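PDB 5HZD: terminal uridylyltransferase 1 from Trypanosoma brucei, which catalyses the addition of uridines from UTP to the 3' hydroxyl of guide RNAs, ribosomal RNAs and some messenger RNAs, taking part in mitochondrial RNA editing. Local coordinates for residues P49-N52 with R53-A57; T208-D211 with R212-E216; L260-A263 with S264-T267. All blocks are in the same frame, centred on the assembly; numbering follows the deposited sequence.

Contact 1. Residues P49-N52 with R53-A57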
# COMPACT_ATOMS: atom_id res chain seq x y z
N PRO A 49 27.46 -15.23 -21.10
CA PRO A 49 28.63 -16.11 -20.95
C PRO A 49 29.82 -15.45 -20.24
O PRO A 49 30.76 -16.16 -19.86
CB PRO A 49 29.01 -16.43 -22.39
CG PRO A 49 28.47 -15.31 -23.19
CD PRO A 49 27.18 -14.94 -22.51
N VAL A 50 29.79 -14.13 -20.08
CA VAL A 50 30.88 -13.41 -19.41
C VAL A 50 30.36 -12.66 -18.19
O VAL A 50 30.94 -11.67 -17.75
CB VAL A 50 31.58 -12.41 -20.38
CG1 VAL A 50 32.24 -13.14 -21.54
CG2 VAL A 50 30.60 -11.33 -20.87
N TRP A 51 29.28 -13.17 -17.60
CA TRP A 51 28.63 -12.47 -16.50
C TRP A 51 29.53 -12.16 -15.30
O TRP A 51 29.54 -11.03 -14.82
CB TRP A 51 27.36 -13.17 -16.02
CG TRP A 51 26.53 -12.27 -15.16
CD1 TRP A 51 26.16 -12.46 -13.85
CD2 TRP A 51 25.97 -11.01 -15.55
NE1 TRP A 51 25.40 -11.40 -13.41
CE2 TRP A 51 25.28 -10.50 -14.43
CE3 TRP A 51 25.98 -10.27 -16.74
CZ2 TRP A 51 24.60 -9.28 -14.48
CZ3 TRP A 51 25.32 -9.06 -16.78
CH2 TRP A 51 24.63 -8.58 -15.66
N ASN A 52 30.28 -13.13 -14.81
CA ASN A 52 31.15 -12.84 -13.68
C ASN A 52 32.19 -11.79 -14.01
O ASN A 52 32.49 -10.94 -13.18
CB ASN A 52 31.80 -14.11 -13.15
CG ASN A 52 30.84 -14.97 -12.36
OD1 ASN A 52 29.85 -14.47 -11.81
ND2 ASN A 52 31.11 -16.27 -12.30
N ARG A 53 32.75 -11.86 -15.21
CA ARG A 53 33.69 -10.85 -15.68
C ARG A 53 33.03 -9.46 -15.69
O ARG A 53 33.66 -8.46 -15.33
CB ARG A 53 34.24 -11.18 -17.06
CG ARG A 53 35.19 -12.38 -17.08
CD ARG A 53 35.66 -12.68 -18.49
NE ARG A 53 36.30 -11.51 -19.09
CZ ARG A 53 36.20 -11.18 -20.38
NH1 ARG A 53 35.49 -11.95 -21.19
NH2 ARG A 53 36.80 -10.09 -20.84
N ALA A 54 31.77 -9.41 -16.12
CA ALA A 54 31.06 -8.14 -16.20
C ALA A 54 30.85 -7.58 -14.80
O ALA A 54 31.08 -6.39 -14.54
CB ALA A 54 29.71 -8.32 -16.93
N LEU A 55 30.38 -8.43 -13.88
CA LEU A 55 30.19 -8.00 -12.50
C LEU A 55 31.48 -7.47 -11.90
O LEU A 55 31.48 -6.48 -11.17
CB LEU A 55 29.71 -9.17 -11.64
CG LEU A 55 28.28 -9.61 -11.90
CD1 LEU A 55 27.96 -10.75 -10.96
CD2 LEU A 55 27.29 -8.47 -11.65
N ASN A 56 32.59 -8.12 -12.20
CA ASN A 56 33.84 -7.67 -11.65
C ASN A 56 34.23 -6.31 -12.22
O ASN A 56 34.62 -5.40 -11.48
CB ASN A 56 34.94 -8.69 -11.92
CG ASN A 56 36.30 -8.17 -11.51
OD1 ASN A 56 36.97 -7.49 -12.27
ND2 ASN A 56 36.70 -8.47 -10.28
N ALA A 57 34.16 -6.19 -13.54
CA ALA A 57 34.58 -4.93 -14.17
C ALA A 57 33.71 -3.77 -13.72
O ALA A 57 34.21 -2.65 -13.55
CB ALA A 57 34.55 -5.06 -15.69

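Contact 2. Residues T208-D211 with R212-E216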
# COMPACT_ATOMS: atom_id res chain seq x y z
N THR A 208 -29.56 28.85 26.57
CA THR A 208 -29.72 29.30 27.94
C THR A 208 -28.48 28.93 28.74
O THR A 208 -27.61 28.21 28.28
CB THR A 208 -30.92 28.65 28.62
OG1 THR A 208 -30.71 27.23 28.68
CG2 THR A 208 -32.22 28.92 27.83
N ARG A 209 -28.40 29.43 29.96
CA ARG A 209 -27.28 29.08 30.83
C ARG A 209 -27.22 27.57 31.06
O ARG A 209 -26.14 26.98 31.05
CB ARG A 209 -27.38 29.86 32.15
CG ARG A 209 -26.55 29.29 33.30
CD ARG A 209 -25.06 29.54 33.15
NE ARG A 209 -24.36 29.16 34.38
CZ ARG A 209 -23.05 29.28 34.56
NH1 ARG A 209 -22.29 29.77 33.59
NH2 ARG A 209 -22.49 28.90 35.71
N GLU A 210 -28.38 26.94 31.24
CA GLU A 210 -28.43 25.50 31.45
C GLU A 210 -27.93 24.81 30.19
O GLU A 210 -27.18 23.84 30.27
CB GLU A 210 -29.84 25.03 31.78
CG GLU A 210 -29.94 23.53 31.93
CD GLU A 210 -31.33 23.04 32.29
OE1 GLU A 210 -32.34 23.66 31.87
OE2 GLU A 210 -31.41 22.01 32.99
N ASP A 211 -28.35 25.31 29.03
CA ASP A 211 -27.91 24.72 27.75
C ASP A 211 -26.39 24.79 27.60
O ASP A 211 -25.75 23.82 27.14
CB ASP A 211 -28.50 25.45 26.55
CG ASP A 211 -29.97 25.19 26.34
OD1 ASP A 211 -30.42 24.02 26.47
OD2 ASP A 211 -30.70 26.17 26.06
N ARG A 212 -25.81 25.94 27.94
CA ARG A 212 -24.35 26.12 27.84
C ARG A 212 -23.61 25.11 28.70
O ARG A 212 -22.61 24.53 28.27
CB ARG A 212 -23.92 27.56 28.21
CG ARG A 212 -24.38 28.65 27.22
CD ARG A 212 -23.73 30.05 27.45
NE ARG A 212 -24.02 30.64 28.74
CZ ARG A 212 -25.09 31.39 29.02
NH1 ARG A 212 -26.02 31.64 28.09
NH2 ARG A 212 -25.25 31.89 30.25
N LEU A 213 -24.11 24.88 29.92
CA LEU A 213 -23.47 23.91 30.81
C LEU A 213 -23.60 22.49 30.28
O LEU A 213 -22.68 21.67 30.45
CB LEU A 213 -24.02 24.01 32.24
CG LEU A 213 -23.65 25.29 32.98
CD1 LEU A 213 -24.40 25.35 34.30
CD2 LEU A 213 -22.16 25.36 33.23
N LEU A 214 -24.71 22.20 29.62
CA LEU A 214 -24.91 20.87 29.05
C LEU A 214 -23.96 20.64 27.89
O LEU A 214 -23.38 19.56 27.77
CB LEU A 214 -26.38 20.66 28.64
CG LEU A 214 -27.33 20.44 29.82
CD1 LEU A 214 -28.82 20.50 29.41
CD2 LEU A 214 -27.02 19.11 30.48
N LEU A 215 -23.80 21.63 27.01
CA LEU A 215 -22.90 21.44 25.87
C LEU A 215 -21.47 21.26 26.36
O LEU A 215 -20.74 20.38 25.89
CB LEU A 215 -23.00 22.61 24.89
CG LEU A 215 -22.08 22.57 23.66
CD1 LEU A 215 -22.21 21.24 22.89
CD2 LEU A 215 -22.30 23.76 22.71
N GLU A 216 -21.05 22.12 27.29
CA GLU A 216 -19.68 22.01 27.81
C GLU A 216 -19.48 20.66 28.48
O GLU A 216 -18.40 20.04 28.35
CB GLU A 216 -19.41 23.13 28.81
CG GLU A 216 -19.39 24.52 28.19
CD GLU A 216 -19.25 25.61 29.23
OE1 GLU A 216 -18.50 25.40 30.21
OE2 GLU A 216 -19.90 26.67 29.06

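Contact 3. Residues L260-A263 with S264-T267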
# COMPACT_ATOMS: atom_id res chain seq x y z
N LEU A 260 -29.14 19.01 24.67
CA LEU A 260 -29.41 20.29 25.27
C LEU A 260 -30.84 20.28 25.78
O LEU A 260 -31.66 19.45 25.37
CB LEU A 260 -29.15 21.41 24.26
CG LEU A 260 -27.74 21.35 23.65
CD1 LEU A 260 -27.54 22.53 22.73
CD2 LEU A 260 -26.63 21.26 24.69
N ALA A 261 -31.11 21.19 26.70
CA ALA A 261 -32.43 21.25 27.35
C ALA A 261 -33.49 21.91 26.46
O ALA A 261 -34.60 21.38 26.34
CB ALA A 261 -32.31 21.96 28.68
N SER A 262 -33.15 23.04 25.83
CA SER A 262 -34.12 23.84 25.08
C SER A 262 -34.63 23.07 23.88
O SER A 262 -33.85 22.55 23.09
CB SER A 262 -33.52 25.18 24.58
OG SER A 262 -33.21 26.03 25.67
N ALA A 263 -35.94 23.00 23.76
CA ALA A 263 -36.53 22.25 22.68
C ALA A 263 -36.05 22.77 21.33
O ALA A 263 -36.09 23.99 21.07
CB ALA A 263 -38.03 22.34 22.76
N SER A 264 -35.65 21.83 20.48
CA SER A 264 -35.21 22.05 19.10
C SER A 264 -33.92 22.82 18.95
O SER A 264 -33.55 23.20 17.84
CB SER A 264 -36.29 22.71 18.26
OG SER A 264 -37.45 21.89 18.20
N LEU A 265 -33.22 23.05 20.06
CA LEU A 265 -31.88 23.63 19.94
C LEU A 265 -30.89 22.58 19.48
O LEU A 265 -30.77 21.50 20.08
CB LEU A 265 -31.46 24.22 21.28
CG LEU A 265 -30.14 25.00 21.31
CD1 LEU A 265 -30.28 26.28 20.47
CD2 LEU A 265 -29.87 25.38 22.75
N ARG A 266 -30.16 22.88 18.41
CA ARG A 266 -29.29 21.90 17.78
C ARG A 266 -27.94 22.54 17.51
O ARG A 266 -27.85 23.77 17.45
CB ARG A 266 -29.87 21.45 16.43
CG ARG A 266 -31.24 20.84 16.54
CD ARG A 266 -31.18 19.40 17.05
NE ARG A 266 -32.54 18.87 17.15
CZ ARG A 266 -33.27 18.88 18.26
NH1 ARG A 266 -32.77 19.38 19.39
NH2 ARG A 266 -34.50 18.40 18.24
N THR A 267 -26.93 21.70 17.35
CA THR A 267 -25.57 22.15 17.04
C THR A 267 -25.02 21.54 15.77
O THR A 267 -25.42 20.45 15.36
CB THR A 267 -24.56 21.79 18.17
OG1 THR A 267 -24.48 20.37 18.32
CG2 THR A 267 -24.96 22.41 19.48

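Contact 1. Residues P49-N52 with R53-A57
L55 lies over one face of the W51 indole, and this pair lies one turn apart on the short helix 51-57. L55 CG stands 4.0 Å from the centroid of the five-membered ring of W51, 24° off the ring normal, a CH-pi contact made one helical turn along. The approach is not centred: the methine sits toward the rim of the bicycle, so that L55 CD1 comes 3.6 Å from W51 NE1 while CD2 reaches across to CE2 and CZ2. The indole gets there because W51 CG is anti to the backbone N (chi1 -165°), which brings the ring alongside the L55 branches although the CB bond of W51 points away from them. A54 touches the same ring more lightly, its CB 4.2 Å from W51 CE3.

V50 and R53 meet at an oblique angle. Here the R53 chain bends at chi3 (56°), bringing NH1 back to 3.5 Å from V50 CG1. Beneath these side chains the backbone is held by hydrogen bonds from L55 N to W51 O, A54 N to V50 O and N56 N to N52 O. Helix 385-409 packs against the indole side: Y404 stacks with W51, and V400 touches both W51 and L55. The arrangement is that of the first turn of an alpha-helix, with V50 at the N-cap position and an i to i+4 tryptophan-leucine pair facing a neighbouring helix.

Contact 2. Residues T208-D211 with R212-E216
Two guanidinium groups, those of R209 and R212, have one face each covered within this helical turn. Over the R212 plane lies the backbone of R209, with R209 CA 3.5 Å above it and offset toward the rim; T208 C also lies over this guanidinium face, near R212 NH1. The bend at chi3 (-62°) folds the R212 chain back along the helix in this way, and NH2 ends 3.5 Å from R209 CB. The R209 guanidinium is covered instead by the methyls of L213, CD2 standing 4.2 Å above the plane over its centre. The two planes are turned 54° apart, and R209 NH1 and R212 NH2 stay 4.9 Å from each other.

T208 and D211 form a capping box at the N terminus of helix 209-223. D211 N donates to T208 OG1 at 3.1 Å, and T208 N returns a bond to D211 OD2 at 3.0 Å, meeting that oxygen on its anti side, 15° out of the carboxylate plane. D211 OD2 also binds S262 OG, so the buried carboxylate serves both the cap and the loop ahead of strand 267-271. From the cap onward R212 N bonds to T208 O at 2.9 Å, and L213, L214 and L215 continue the i to i+4 series. E210 and L214 run side by side, E210 CG 4.1 Å from L214 CD1, whereas L215 touches W233 and M240 of the adjoining sheet.

Contact 3. Residues L260-A263 with S264-T267
L260 and L265 make the close part of this contact, their side chains meeting obliquely with L260 CD1 3.7 Å from L265 CD2. L265 is buried; its CB bond points toward residues 260-263, and with CG anti to the backbone N (chi1 -174°) its CD2 is placed against L260. The same L260 CD1 lies 4.2 Å from T267 CG2, while S262 CB adds a contact of 4.0 Å with L265 CB. Packing continues beyond the loop: D211 and L215 of helix 209-223 touch L260, and L203 of strand 198-203 touches both L265 and T267.

The tip is different. A263 and S264 are exposed. One backbone bond spans the tip, L265 N to S262 O at 3.1 Å. R266 is likewise exposed; R266 NH1 bonds to L265 O at 3.0 Å. N204 holds the second half of the loop through hydrogen bonds to S264 O and R266 N. The positive phi of S264 (67°), following the extended backbone of A263, defines a type II beta turn from S262 to L265, reversing the chain ahead of strand 267-271.

In the fold
From the N terminus, the chain first meets contact 1 at the start of helix 51-57, beside helix 385-409. Contacts 2 and 3 come later, across the chain's centre from it, with centres about 80 Å away from that of contact 1. None of the three nests or crosses: each is local and they follow in series. Contact 2 opens helix 209-223, after strand 198-203; contact 3 closes a tight turn in the loop between helix 247-254 and strand 267-271. These two touch, centres about 10 Å apart, where the start of helix 209-223 meets the loop that feeds an outermost strand of the four-stranded antiparallel sheet.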